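Local coordinates for protein Non-reducing end alpha-L-arabinofuranosidase BoGH43B (Bacteroides ovatus, PDB 5JOZ) that hydrolyses terminal non-reducing alpha-L-arabinofuranoside residues from xyloglucan branches, turning S units into X units during xyloglucan breakdown, at residues L39-S44 with K51-A56; T79-D84 with S128-D133. All blocks are in the same frame, centred on the assembly; numbering follows the deposited sequence.

Contact 1: residues L39-S44 with K51-A56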
loop_
_atom_site.group_PDB
_atom_site.type_symbol
_atom_site.label_atom_id
_atom_site.label_comp_id
_atom_site.label_asym_id
_atom_site.label_seq_id
_atom_site.Cartn_x
_atom_site.Cartn_y
_atom_site.Cartn_z
ATOM N N LEU A 39 4.953 -5.446 1.129
ATOM C CA LEU A 39 4.084 -5.978 2.182
ATOM C C LEU A 39 4.439 -5.492 3.581
ATOM O O LEU A 39 4.966 -6.258 4.392
ATOM C CB LEU A 39 4.100 -7.517 2.121
ATOM C CG LEU A 39 3.913 -8.112 0.720
ATOM C CD1 LEU A 39 3.834 -9.642 0.760
ATOM C CD2 LEU A 39 2.690 -7.499 0.058
ATOM N N PRO A 40 4.155 -4.212 3.878
ATOM C CA PRO A 40 4.431 -3.719 5.216
ATOM C C PRO A 40 3.628 -4.455 6.282
ATOM O O PRO A 40 2.478 -4.836 6.043
ATOM C CB PRO A 40 4.026 -2.244 5.132
ATOM C CG PRO A 40 3.036 -2.192 4.041
ATOM C CD PRO A 40 3.576 -3.155 3.034
ATOM N N VAL A 41 4.257 -4.661 7.433
ATOM C CA VAL A 41 3.648 -5.305 8.588
ATOM C C VAL A 41 3.387 -4.240 9.641
ATOM O O VAL A 41 4.332 -3.694 10.203
ATOM C CB VAL A 41 4.593 -6.344 9.226
ATOM C CG1 VAL A 41 3.952 -6.958 10.467
ATOM C CG2 VAL A 41 4.979 -7.416 8.225
ATOM N N TYR A 42 2.111 -3.975 9.921
ATOM C CA TYR A 42 1.702 -3.064 10.991
ATOM C C TYR A 42 1.335 -3.858 12.259
ATOM O O TYR A 42 0.898 -4.996 12.169
ATOM C CB TYR A 42 0.504 -2.222 10.539
ATOM C CG TYR A 42 0.732 -1.412 9.273
ATOM C CD1 TYR A 42 1.277 -0.113 9.323
ATOM C CD2 TYR A 42 0.397 -1.933 8.028
ATOM C CE1 TYR A 42 1.466 0.630 8.162
ATOM C CE2 TYR A 42 0.590 -1.204 6.860
ATOM C CZ TYR A 42 1.123 0.078 6.926
ATOM O OH TYR A 42 1.318 0.781 5.746
ATOM N N HIS A 43 1.504 -3.231 13.423
ATOM C CA HIS A 43 1.267 -3.846 14.723
ATOM C C HIS A 43 0.277 -2.983 15.508
ATOM O O HIS A 43 0.387 -1.769 15.492
ATOM C CB HIS A 43 2.595 -3.969 15.464
ATOM C CG HIS A 43 2.487 -4.514 16.855
ATOM N ND1 HIS A 43 3.385 -4.185 17.846
ATOM C CD2 HIS A 43 1.605 -5.373 17.417
ATOM C CE1 HIS A 43 3.053 -4.802 18.963
ATOM N NE2 HIS A 43 1.980 -5.533 18.730
ATOM N N SER A 44 -0.703 -3.613 16.157
ATOM C CA SER A 44 -1.619 -2.915 17.070
ATOM C C SER A 44 -1.942 -3.774 18.300
ATOM O O SER A 44 -1.779 -4.993 18.268
ATOM C CB SER A 44 -2.905 -2.536 16.325
ATOM O OG SER A 44 -3.805 -1.767 17.119
ATOM N N LYS A 51 1.179 0.757 14.146
ATOM C CA LYS A 51 2.573 1.150 14.024
ATOM C C LYS A 51 3.252 0.225 13.035
ATOM O O LYS A 51 3.101 -1.004 13.126
ATOM C CB LYS A 51 3.280 1.043 15.384
ATOM C CG LYS A 51 4.764 1.404 15.367
ATOM C CD LYS A 51 5.343 1.546 16.769
ATOM C CE LYS A 51 6.294 2.735 16.887
ATOM N NZ LYS A 51 7.652 2.426 16.373
ATOM N N LEU A 52 4.030 0.816 12.123
ATOM C CA LEU A 52 4.777 0.056 11.128
ATOM C C LEU A 52 5.984 -0.542 11.833
ATOM O O LEU A 52 6.717 0.184 12.506
ATOM C CB LEU A 52 5.214 0.987 9.997
ATOM C CG LEU A 52 5.993 0.426 8.814
ATOM C CD1 LEU A 52 5.191 -0.644 8.083
ATOM C CD2 LEU A 52 6.365 1.563 7.879
ATOM N N ILE A 53 6.174 -1.860 11.715
ATOM C CA ILE A 53 7.309 -2.553 12.369
ATOM C C ILE A 53 8.287 -3.263 11.426
ATOM O O ILE A 53 9.393 -3.620 11.837
ATOM C CB ILE A 53 6.834 -3.569 13.444
ATOM C CG1 ILE A 53 5.948 -4.674 12.847
ATOM C CG2 ILE A 53 6.100 -2.855 14.580
ATOM C CD1 ILE A 53 5.925 -5.916 13.710
ATOM N N GLY A 54 7.889 -3.484 10.179
ATOM C CA GLY A 54 8.756 -4.148 9.220
ATOM C C GLY A 54 8.027 -4.335 7.913
ATOM O O GLY A 54 6.946 -3.772 7.707
ATOM N N HIS A 55 8.632 -5.115 7.027
ATOM C CA HIS A 55 8.010 -5.508 5.772
ATOM C C HIS A 55 8.270 -6.994 5.576
ATOM O O HIS A 55 9.345 -7.488 5.918
ATOM C CB HIS A 55 8.597 -4.688 4.617
ATOM C CG HIS A 55 8.394 -3.212 4.766
ATOM N ND1 HIS A 55 9.133 -2.449 5.642
ATOM C CD2 HIS A 55 7.529 -2.362 4.165
ATOM C CE1 HIS A 55 8.719 -1.195 5.586
ATOM N NE2 HIS A 55 7.754 -1.115 4.691
ATOM N N ALA A 56 7.292 -7.715 5.042
ATOM C CA ALA A 56 7.466 -9.144 4.791
ATOM C C ALA A 56 8.559 -9.370 3.758
ATOM O O ALA A 56 9.314 -10.330 3.856
ATOM C CB ALA A 56 6.177 -9.782 4.327
#

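Contact 2: residues T79-D84 with S128-D133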
loop_
_atom_site.group_PDB
_atom_site.type_symbol
_atom_site.label_atom_id
_atom_site.label_comp_id
_atom_site.label_asym_id
_atom_site.label_seq_id
_atom_site.Cartn_x
_atom_site.Cartn_y
_atom_site.Cartn_z
ATOM N N THR A 79 -2.010 -12.555 2.258
ATOM C CA THR A 79 -2.726 -13.041 3.433
ATOM C C THR A 79 -1.683 -13.332 4.530
ATOM O O THR A 79 -0.627 -13.885 4.233
ATOM C CB THR A 79 -3.603 -14.259 3.069
ATOM O OG1 THR A 79 -4.593 -13.853 2.117
ATOM C CG2 THR A 79 -4.288 -14.842 4.286
ATOM N N LEU A 80 -1.984 -12.931 5.772
ATOM C CA LEU A 80 -1.090 -13.077 6.939
ATOM C C LEU A 80 -1.727 -14.011 7.967
ATOM O O LEU A 80 -2.850 -13.778 8.407
ATOM C CB LEU A 80 -0.845 -11.710 7.593
ATOM C CG LEU A 80 -0.263 -11.595 9.010
ATOM C CD1 LEU A 80 1.139 -12.157 9.109
ATOM C CD2 LEU A 80 -0.225 -10.138 9.444
ATOM N N ARG A 81 -1.012 -15.061 8.357
ATOM C CA ARG A 81 -1.503 -15.973 9.391
ATOM C C ARG A 81 -0.387 -16.373 10.344
ATOM O O ARG A 81 0.787 -16.107 10.085
ATOM C CB ARG A 81 -2.129 -17.215 8.750
ATOM C CG ARG A 81 -3.284 -16.945 7.796
ATOM C CD ARG A 81 -4.529 -16.472 8.525
ATOM N NE ARG A 81 -5.659 -16.198 7.615
ATOM C CZ ARG A 81 -6.204 -15.001 7.350
ATOM N NH1 ARG A 81 -5.750 -13.881 7.898
ATOM N NH2 ARG A 81 -7.239 -14.923 6.520
ATOM N N TYR A 82 -0.779 -16.996 11.450
ATOM C CA TYR A 82 0.139 -17.418 12.510
ATOM C C TYR A 82 -0.221 -18.823 13.005
ATOM O O TYR A 82 -1.389 -19.086 13.300
ATOM C CB TYR A 82 0.063 -16.434 13.676
ATOM C CG TYR A 82 0.902 -16.813 14.872
ATOM C CD1 TYR A 82 2.251 -16.463 14.937
ATOM C CD2 TYR A 82 0.350 -17.523 15.945
ATOM C CE1 TYR A 82 3.024 -16.800 16.037
ATOM C CE2 TYR A 82 1.120 -17.867 17.051
ATOM C CZ TYR A 82 2.455 -17.498 17.093
ATOM O OH TYR A 82 3.229 -17.830 18.183
ATOM N N HIS A 83 0.786 -19.698 13.108
ATOM C CA HIS A 83 0.618 -21.054 13.632
ATOM C C HIS A 83 1.891 -21.588 14.294
ATOM O O HIS A 83 2.956 -21.623 13.667
ATOM C CB HIS A 83 0.178 -22.005 12.517
ATOM C CG HIS A 83 -0.125 -23.397 12.990
ATOM N ND1 HIS A 83 -1.134 -23.677 13.889
ATOM C CD2 HIS A 83 0.445 -24.588 12.681
ATOM C CE1 HIS A 83 -1.168 -24.979 14.116
ATOM N NE2 HIS A 83 -0.219 -25.553 13.399
ATOM N N ASP A 84 1.759 -22.001 15.558
ATOM C CA ASP A 84 2.838 -22.633 16.330
ATOM C C ASP A 84 4.175 -21.894 16.236
ATOM O O ASP A 84 5.154 -22.399 15.666
ATOM C CB ASP A 84 2.987 -24.112 15.922
ATOM C CG ASP A 84 2.026 -25.023 16.663
ATOM O OD1 ASP A 84 0.844 -24.648 16.842
ATOM O OD2 ASP A 84 2.465 -26.124 17.064
ATOM N N SER A 128 -5.078 -17.423 -0.263
ATOM C CA SER A 128 -5.273 -17.311 1.174
ATOM C C SER A 128 -4.920 -18.607 1.845
ATOM O O SER A 128 -5.049 -19.663 1.239
ATOM C CB SER A 128 -6.715 -16.945 1.490
ATOM O OG SER A 128 -6.860 -16.668 2.870
ATOM N N ILE A 129 -4.486 -18.520 3.102
ATOM C CA ILE A 129 -4.202 -19.710 3.902
ATOM C C ILE A 129 -4.956 -19.650 5.214
ATOM O O ILE A 129 -5.298 -18.574 5.682
ATOM C CB ILE A 129 -2.686 -19.927 4.167
ATOM C CG1 ILE A 129 -1.990 -18.642 4.634
ATOM C CG2 ILE A 129 -1.983 -20.447 2.914
ATOM C CD1 ILE A 129 -0.594 -18.869 5.181
ATOM N N GLU A 130 -5.237 -20.822 5.774
ATOM C CA GLU A 130 -5.785 -20.928 7.108
ATOM C C GLU A 130 -5.324 -22.231 7.759
ATOM O O GLU A 130 -5.213 -23.261 7.091
ATOM C CB GLU A 130 -7.310 -20.884 7.058
ATOM C CG GLU A 130 -7.972 -20.783 8.430
ATOM C CD GLU A 130 -7.765 -19.436 9.113
ATOM O OE1 GLU A 130 -7.899 -19.399 10.355
ATOM O OE2 GLU A 130 -7.492 -18.420 8.424
ATOM N N PHE A 131 -5.095 -22.169 9.069
ATOM C CA PHE A 131 -4.697 -23.318 9.860
ATOM C C PHE A 131 -5.857 -23.869 10.669
ATOM O O PHE A 131 -6.299 -23.230 11.623
ATOM C CB PHE A 131 -3.559 -22.926 10.781
ATOM C CG PHE A 131 -2.286 -22.648 10.051
ATOM C CD1 PHE A 131 -1.441 -23.690 9.687
ATOM C CD2 PHE A 131 -1.941 -21.346 9.690
ATOM C CE1 PHE A 131 -0.259 -23.439 9.002
ATOM C CE2 PHE A 131 -0.756 -21.092 9.005
ATOM C CZ PHE A 131 0.084 -22.140 8.659
ATOM N N ILE A 132 -6.345 -25.048 10.281
ATOM C CA ILE A 132 -7.486 -25.704 10.930
ATOM C C ILE A 132 -7.222 -27.208 11.040
ATOM O O ILE A 132 -6.837 -27.822 10.056
ATOM C CB ILE A 132 -8.800 -25.538 10.110
ATOM C CG1 ILE A 132 -9.151 -24.062 9.856
ATOM C CG2 ILE A 132 -9.966 -26.226 10.819
ATOM C CD1 ILE A 132 -10.087 -23.838 8.677
ATOM N N ASP A 133 -7.480 -27.796 12.209
ATOM C CA ASP A 133 -7.416 -29.262 12.416
ATOM C C ASP A 133 -6.013 -29.809 12.091
ATOM O O ASP A 133 -5.877 -30.875 11.491
ATOM C CB ASP A 133 -8.516 -30.007 11.594
ATOM C CG ASP A 133 -9.938 -29.867 12.195
ATOM O OD1 ASP A 133 -10.090 -29.967 13.436
ATOM O OD2 ASP A 133 -10.916 -29.696 11.418
#

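Contact 1: residues L39-S44 with K51-A56
V41 N donates an almost straight hydrogen bond of 2.8 Å to G54 O (178° at the hydrogen), though it reaches that oxygen from above the carbonyl plane. The bond belongs to an antiparallel beta hairpin, the third and fourth strands of the first four-stranded blade of the GH43 beta-propeller. A classic beta bulge interrupts it: I53 and G54 both face V41, and I53 N returns a bond to V41 O at 3.0 Å. Beyond the bulge H43 and K51 are joined by two backbone bonds. V41 CG1 lies anti to the backbone N (chi1 178°), which brings it to 3.9 Å from I53 CG1, while CG2 faces the backbone N of A56. With only the CB of an alanine in place of V41, I53 CG1 and CD1 would probably lose the branch they rest on, opening a gap beside the bulge. The other face carries P40, Y42, L52 and H55. L52 CD1 sits 3.9 Å above one face of the Y42 ring, offset toward its rim, as a CH-pi contact, and the Y42 hydroxyl pairs with N14. The same L52 methyl also reaches P40 CB at 3.6 Å, and H55 CD2 touches that P40 CB from 3.6 Å.

Contact 2: residues T79-D84 with S128-D133
Strands 79-83 and 128-132 run nearly parallel, 14° apart with axes 6.7 Å from each other at closest, and T79, R81 and H83 bridge the gap to S128 through F131 with side chains instead of a backbone hydrogen-bond network. They are the first strands of consecutive blades in the five-bladed beta-propeller. The central R81 chain bends at chi2 (-70°), and R81 NE donates a 3.1 Å hydrogen bond to I129 O, nearly in line with its C=O bond. E130 OE2 lies 3.0 Å from R81 NE, forming a salt bridge. The guanidinium and carboxylate planes stand 59° apart. R81 NH1 folds back to donate to L80 O at 2.9 Å and makes a salt bridge with D240, so two acids probably balance the guanidinium charge. T79 CG2 covers the centre of one guanidinium face, 3.6 Å above it, and also touches S128 OG, whose hydroxyl is hydrogen-bonded to H179. Beside the polar cluster, R81 CG packs on I129 CG1. Toward the far end of the strands the H83 and F131 rings are close to parallel but strongly offset; what lies over the centre of the F131 ring is H83 CB, 3.4 Å above its plane.

In the fold
Contact 1 pairs strands within the first propeller blade, whereas contact 2 joins the second blade to the third. Strand 51-55 ends the first blade and strand 74-83, next in the chain, begins the second. The two contacts have centres about 18 Å apart and do not touch, their nearest atoms being about 5 Å apart; L39 nevertheless packs on Q75 and P78 of strand 74-83. Each has one residue near the inferred catalytic centre: the side chains of L39 and T79 each lie about 8 Å from that of D16, the probable proton acceptor, and T79 is about 7 Å from D126, thought to tune and orient the proton donor, E176.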